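Local coordinates for programmed cell death 6-interacting protein (Homo sapiens, PDB 5WA1) that works in multivesicular body biogenesis, endocytosis, membrane repair and cytokinesis, here represented by its Bro1 domain, the part that binds CHMP4 proteins of ESCRT-III, at residues Glu65-Ser68 with Lys69-Arg72; Ala149-Ala152 with Ser153-Ala157; Gly206-Ser209 with Leu210-Leu213. All blocks are in the same frame, centred on the assembly; numbering follows the deposited sequence.

Interaction 1. Residues Glu65-Ser68 with Lys69-Arg72; sequences EELS and KLRR
Arg72 reaches back along its helix to Ser68, and its side chain can be followed atom by atom. Arg72 CB stands 3.9 Å from Ser68 O, and Arg72 CG, set beside the backbone N (chi1 -64°), comes closer to that oxygen, at 3.5 Å. The bend at chi3 (-68°) then folds the chain back, laying one face of the guanidinium over Ser68 O, which sits 3.7 Å from the plane toward the rim of the group. At the tip, Arg72 NH1 is 3.5 Å from Ser68 OG. The same Ser68 O accepts the backbone N-H of Arg72 at 3.2 Å, one of four i to i+4 bonds running through this part of helix 56-75, an early helix of the Bro1 domain. On the outer side Glu66 and Lys69 run alongside each other and point the same way. The carboxylate lies by the aliphatic CD of the fully extended lysine, while the opposite charges of Glu66 OE2 and Lys69 NZ remain 4.2 Å apart. The buried side is different: Leu67 CD1 meets Leu70 CD2 at 4.2 Å, both leucines packing on helix 83-97, and Arg71 leads away to a salt bridge with Glu140.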
loop_
_atom_site.group_PDB
_atom_site.type_symbol
_atom_site.label_atom_id
_atom_site.label_comp_id
_atom_site.label_asym_id
_atom_site.label_seq_id
_atom_site.Cartn_x
_atom_site.Cartn_y
_atom_site.Cartn_z
ATOM N N GLU A 65 18.783 -24.357 -12.493
ATOM C CA GLU A 65 19.528 -24.254 -11.244
ATOM C C GLU A 65 19.563 -22.818 -10.739
ATOM O O GLU A 65 19.506 -22.574 -9.526
ATOM C CB GLU A 65 20.949 -24.777 -11.442
ATOM C CG GLU A 65 21.566 -25.307 -10.171
ATOM C CD GLU A 65 20.854 -26.545 -9.675
ATOM O OE1 GLU A 65 20.724 -27.506 -10.467
ATOM O OE2 GLU A 65 20.411 -26.550 -8.506
ATOM N N GLU A 66 19.669 -21.850 -11.650
ATOM C CA GLU A 66 19.666 -20.449 -11.239
ATOM C C GLU A 66 18.286 -19.999 -10.777
ATOM O O GLU A 66 18.181 -19.085 -9.952
ATOM C CB GLU A 66 20.158 -19.555 -12.377
ATOM C CG GLU A 66 21.667 -19.582 -12.577
ATOM C CD GLU A 66 22.426 -19.146 -11.333
ATOM O OE1 GLU A 66 23.159 -19.980 -10.759
ATOM O OE2 GLU A 66 22.280 -17.972 -10.927
ATOM N N LEU A 67 17.222 -20.618 -11.295
ATOM C CA LEU A 67 15.882 -20.228 -10.873
ATOM C C LEU A 67 15.582 -20.724 -9.464
ATOM O O LEU A 67 14.980 -20.002 -8.660
ATOM C CB LEU A 67 14.837 -20.752 -11.855
ATOM C CG LEU A 67 13.418 -20.395 -11.392
ATOM C CD1 LEU A 67 13.244 -18.880 -11.289
ATOM C CD2 LEU A 67 12.362 -21.006 -12.287
ATOM N N SER A 68 15.987 -21.956 -9.155
ATOM C CA SER A 68 15.819 -22.467 -7.798
ATOM C C SER A 68 16.614 -21.628 -6.807
ATOM O O SER A 68 16.133 -21.327 -5.706
ATOM C CB SER A 68 16.252 -23.939 -7.731
ATOM O OG SER A 68 15.729 -24.560 -6.562
ATOM N N LYS A 69 17.838 -21.243 -7.185
ATOM C CA LYS A 69 18.629 -20.342 -6.356
ATOM C C LYS A 69 17.918 -19.012 -6.168
ATOM O O LYS A 69 17.884 -18.468 -5.057
ATOM C CB LYS A 69 20.004 -20.138 -6.991
ATOM C CG LYS A 69 20.856 -19.048 -6.365
ATOM C CD LYS A 69 22.207 -18.972 -7.078
ATOM C CE LYS A 69 23.053 -17.805 -6.591
ATOM N NZ LYS A 69 24.371 -17.761 -7.289
ATOM N N LEU A 70 17.321 -18.487 -7.242
ATOM C CA LEU A 70 16.616 -17.213 -7.159
ATOM C C LEU A 70 15.424 -17.300 -6.217
ATOM O O LEU A 70 15.141 -16.346 -5.483
ATOM C CB LEU A 70 16.168 -16.760 -8.551
ATOM C CG LEU A 70 15.270 -15.514 -8.613
ATOM C CD1 LEU A 70 15.955 -14.326 -7.948
ATOM C CD2 LEU A 70 14.891 -15.182 -10.051
ATOM N N ARG A 71 14.715 -18.433 -6.217
ATOM C CA ARG A 71 13.589 -18.583 -5.300
ATOM C C ARG A 71 14.056 -18.522 -3.853
ATOM O O ARG A 71 13.445 -17.847 -3.020
ATOM C CB ARG A 71 12.842 -19.898 -5.563
ATOM C CG ARG A 71 11.595 -20.018 -4.692
ATOM C CD ARG A 71 10.837 -21.329 -4.858
ATOM N NE ARG A 71 9.472 -21.174 -4.359
ATOM C CZ ARG A 71 9.096 -21.404 -3.105
ATOM N NH1 ARG A 71 7.828 -21.225 -2.749
ATOM N NH2 ARG A 71 9.976 -21.831 -2.207
ATOM N N ARG A 72 15.139 -19.239 -3.532
ATOM C CA ARG A 72 15.663 -19.210 -2.171
ATOM C C ARG A 72 16.030 -17.788 -1.751
ATOM O O ARG A 72 15.767 -17.383 -0.611
ATOM C CB ARG A 72 16.872 -20.140 -2.050
ATOM C CG ARG A 72 16.549 -21.618 -2.276
ATOM C CD ARG A 72 17.707 -22.519 -1.854
ATOM N NE ARG A 72 18.875 -22.379 -2.722
ATOM C CZ ARG A 72 19.087 -23.105 -3.815
ATOM N NH1 ARG A 72 18.209 -24.029 -4.183
ATOM N NH2 ARG A 72 20.179 -22.907 -4.545
#

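Interaction 2. Residues Ala149-Ala152 with Ser153-Ala157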
loop_
_atom_site.group_PDB
_atom_site.type_symbol
_atom_site.label_atom_id
_atom_site.label_comp_id
_atom_site.label_asym_id
_atom_site.label_seq_id
_atom_site.Cartn_x
_atom_site.Cartn_y
_atom_site.Cartn_z
ATOM N N ALA A 149 4.352 -6.642 -2.778
ATOM C CA ALA A 149 3.540 -5.546 -2.253
ATOM C C ALA A 149 3.820 -5.309 -0.774
ATOM O O ALA A 149 3.976 -4.161 -0.337
ATOM C CB ALA A 149 2.059 -5.853 -2.481
ATOM N N ALA A 150 3.892 -6.388 0.013
ATOM C CA ALA A 150 4.127 -6.263 1.448
ATOM C C ALA A 150 5.491 -5.647 1.733
ATOM O O ALA A 150 5.616 -4.734 2.558
ATOM C CB ALA A 150 4.009 -7.639 2.114
ATOM N N LEU A 151 6.540 -6.150 1.074
ATOM C CA LEU A 151 7.861 -5.572 1.293
ATOM C C LEU A 151 7.906 -4.119 0.831
ATOM O O LEU A 151 8.505 -3.267 1.500
ATOM C CB LEU A 151 8.934 -6.424 0.594
ATOM C CG LEU A 151 10.375 -5.952 0.810
ATOM C CD1 LEU A 151 10.734 -5.978 2.286
ATOM C CD2 LEU A 151 11.391 -6.766 0.005
ATOM N N ALA A 152 7.236 -3.803 -0.283
ATOM C CA ALA A 152 7.160 -2.410 -0.721
ATOM C C ALA A 152 6.461 -1.538 0.317
ATOM O O ALA A 152 6.864 -0.391 0.550
ATOM C CB ALA A 152 6.431 -2.311 -2.061
ATOM N N SER A 153 5.401 -2.063 0.947
ATOM C CA SER A 153 4.722 -1.298 1.993
ATOM C C SER A 153 5.635 -1.080 3.190
ATOM O O SER A 153 5.581 -0.023 3.827
ATOM C CB SER A 153 3.434 -2.007 2.431
ATOM O OG SER A 153 3.709 -3.051 3.366
ATOM N N GLN A 154 6.493 -2.057 3.500
ATOM C CA GLN A 154 7.407 -1.896 4.625
ATOM C C GLN A 154 8.503 -0.888 4.311
ATOM O O GLN A 154 8.887 -0.090 5.176
ATOM C CB GLN A 154 8.016 -3.243 5.009
ATOM C CG GLN A 154 6.987 -4.255 5.515
ATOM C CD GLN A 154 7.649 -5.512 6.048
ATOM O OE1 GLN A 154 8.777 -5.463 6.531
ATOM N NE2 GLN A 154 6.958 -6.648 5.950
ATOM N N ILE A 155 9.026 -0.916 3.084
ATOM C CA ILE A 155 10.027 0.064 2.675
ATOM C C ILE A 155 9.431 1.467 2.693
ATOM O O ILE A 155 10.065 2.426 3.151
ATOM C CB ILE A 155 10.589 -0.302 1.288
ATOM C CG1 ILE A 155 11.375 -1.612 1.367
ATOM C CG2 ILE A 155 11.439 0.842 0.737
ATOM C CD1 ILE A 155 11.760 -2.219 0.006
ATOM N N ALA A 156 8.201 1.608 2.200
ATOM C CA ALA A 156 7.555 2.919 2.191
ATOM C C ALA A 156 7.342 3.439 3.605
ATOM O O ALA A 156 7.595 4.621 3.892
ATOM C CB ALA A 156 6.222 2.836 1.449
ATOM N N ALA A 157 6.877 2.568 4.505
ATOM C CA ALA A 157 6.618 2.967 5.883
ATOM C C ALA A 157 7.889 3.347 6.631
ATOM O O ALA A 157 7.806 4.032 7.656
ATOM C CB ALA A 157 5.887 1.841 6.617
#
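Ser153 turns its hydroxyl back onto the preceding turn of helix 137-157, where OG donates to Ala150 O at 2.7 Å. This is the familiar serine-to-carbonyl bond within an alpha helix, here in a largely buried stretch of helix near the centre of the Bro1 domain. With chi1 at 81°, OG sits between the backbone N and the carbonyl carbon, which brings it within bonding distance of the carbonyl oxygen three residues back. The oxygen of Ala150 therefore has two donors, since Gln154 N also binds it, at 3.0 Å. The two use it differently: the hydroxyl comes in at a C=O...donor angle of 127°, the amide at a straighter 155°. Ser153 OG is itself gripped a second time, as acceptor of the N-H of Val28, so a buried hydroxyl both gives and takes and ties the N-terminal loop around Val28 to the helix. Gln154 adds to that link: its amide NE2 donates to Val28 O, and on the way there Gln154 CG passes 3.3 Å from Ala150 O. The remaining amides follow the regular i to i+4 pattern: Ser153 N gives to Ala149 O, Ile155 N to Leu151 O, Ala156 N to Ala152 O, and Ala157 N to Ser153 O. Ala149, Ala152 and Ala156 pack against Phe181, Phe176, His173 and Tyr174 of helix 164-191, while Leu151 and Ile155 face helix 83-97 and share Leu86. Between those two side chains, which cross obliquely, Leu151 CG meets Ile155 CD1 at 4.1 Å, and Ile155 CG1 lies 3.3 Å from Leu151 O.

Interaction 3. Residues Gly206-Ser209 with Leu210-Leu213; sequences GTLS and LIML
Thr207 and Ile211 meet one turn apart on helix 202-226, the threonine methyl CG2 touching Ile211 CD1 at 4.0 Å as the two side chains slant across each other. Leu208 CD2 is a looser 4.4 Å from Ile211 CD1. Ile211 CG1 lies beside the backbone N (chi1 -67°), which carries it back over the preceding turn to 3.3 Å from Thr207 O. That oxygen also takes the N-H of Ile211 at 2.9 Å. Met212 repeats the pattern one residue on: its N-H bonds Leu208 O, and Met212 CG rests 3.3 Å from that atom.

Further out, polar partners fix the hydroxyls. Thr207 OG1 pairs with Asp203 O in its own helix and with Gln251 OE1 on helix 231-252, and Ser209 OG bonds to Ser178 O on helix 164-191. Both segments fall in the region that interacts with CHMP4 proteins; the contacts described are packing between helices of the Bro1 domain. Leu210 lies on Asp247 and Gln251 of helix 231-252, Ser209 on Phe181 and Leu182 of helix 164-191, and Leu208 on Phe146 of helix 137-157.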
loop_
_atom_site.group_PDB
_atom_site.type_symbol
_atom_site.label_atom_id
_atom_site.label_comp_id
_atom_site.label_asym_id
_atom_site.label_seq_id
_atom_site.Cartn_x
_atom_site.Cartn_y
_atom_site.Cartn_z
ATOM N N GLY A 206 -8.148 -6.566 -1.655
ATOM C CA GLY A 206 -8.833 -5.345 -2.041
ATOM C C GLY A 206 -8.760 -4.278 -0.965
ATOM O O GLY A 206 -8.560 -3.094 -1.257
ATOM N N THR A 207 -8.910 -4.678 0.301
ATOM C CA THR A 207 -8.813 -3.694 1.377
ATOM C C THR A 207 -7.379 -3.203 1.542
ATOM O O THR A 207 -7.143 -2.005 1.713
ATOM C CB THR A 207 -9.344 -4.274 2.691
ATOM O OG1 THR A 207 -10.746 -4.530 2.563
ATOM C CG2 THR A 207 -9.131 -3.292 3.845
ATOM N N LEU A 208 -6.407 -4.116 1.488
ATOM C CA LEU A 208 -5.009 -3.702 1.531
ATOM C C LEU A 208 -4.682 -2.747 0.389
ATOM O O LEU A 208 -3.908 -1.803 0.568
ATOM C CB LEU A 208 -4.088 -4.926 1.466
ATOM C CG LEU A 208 -4.168 -5.867 2.672
ATOM C CD1 LEU A 208 -3.348 -7.130 2.413
ATOM C CD2 LEU A 208 -3.674 -5.152 3.914
ATOM N N SER A 209 -5.233 -2.998 -0.800
ATOM C CA SER A 209 -4.975 -2.098 -1.919
ATOM C C SER A 209 -5.461 -0.688 -1.607
ATOM O O SER A 209 -4.773 0.300 -1.894
ATOM C CB SER A 209 -5.657 -2.630 -3.177
ATOM O OG SER A 209 -5.490 -1.740 -4.263
ATOM N N LEU A 210 -6.647 -0.573 -1.018
ATOM C CA LEU A 210 -7.168 0.747 -0.664
ATOM C C LEU A 210 -6.356 1.401 0.448
ATOM O O LEU A 210 -6.128 2.621 0.422
ATOM C CB LEU A 210 -8.634 0.616 -0.274
ATOM C CG LEU A 210 -9.350 1.905 0.107
ATOM C CD1 LEU A 210 -9.126 2.989 -0.944
ATOM C CD2 LEU A 210 -10.824 1.589 0.269
ATOM N N ILE A 211 -5.908 0.625 1.437
ATOM C CA ILE A 211 -5.083 1.198 2.503
ATOM C C ILE A 211 -3.805 1.805 1.924
ATOM O O ILE A 211 -3.390 2.909 2.303
ATOM C CB ILE A 211 -4.763 0.129 3.566
ATOM C CG1 ILE A 211 -6.031 -0.289 4.307
ATOM C CG2 ILE A 211 -3.679 0.640 4.526
ATOM C CD1 ILE A 211 -5.845 -1.513 5.207
ATOM N N MET A 212 -3.154 1.083 1.006
ATOM C CA MET A 212 -1.925 1.590 0.404
ATOM C C MET A 212 -2.197 2.802 -0.466
ATOM O O MET A 212 -1.381 3.730 -0.527
ATOM C CB MET A 212 -1.254 0.485 -0.427
ATOM C CG MET A 212 -0.840 -0.740 0.377
ATOM S SD MET A 212 0.334 -0.336 1.693
ATOM C CE MET A 212 -0.253 -1.359 3.044
ATOM N N LEU A 213 -3.333 2.812 -1.160
ATOM C CA LEU A 213 -3.683 3.989 -1.940
ATOM C C LEU A 213 -3.912 5.200 -1.039
ATOM O O LEU A 213 -3.472 6.308 -1.361
ATOM C CB LEU A 213 -4.916 3.708 -2.793
ATOM C CG LEU A 213 -5.192 4.745 -3.884
ATOM C CD1 LEU A 213 -4.177 4.618 -5.011
ATOM C CD2 LEU A 213 -6.609 4.596 -4.408
#

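In the fold
All three contacts lie within single helices of the Bro1 domain, each spanning about two turns, and their chemistry follows their depth. Interaction 1, centred about 27 Å from the chain centre, is half surface: Glu66 and Lys69 lie toward solvent, while Leu67, Leu70 and the buried Arg71 face the interior. Interactions 2 and 3 are buried, their centres about 7 and 6 Å from that of the chain, and combine apolar packing with small hydroxyl residues. These two touch directly, Ser153 CB against Met212 SD at 3.6 Å, and both lean on Phe181 of helix 164-191. Helix 83-97 instead serves interactions 1 and 2, whose nearest atoms are about 11 Å apart, while interaction 3 uses helix 231-252.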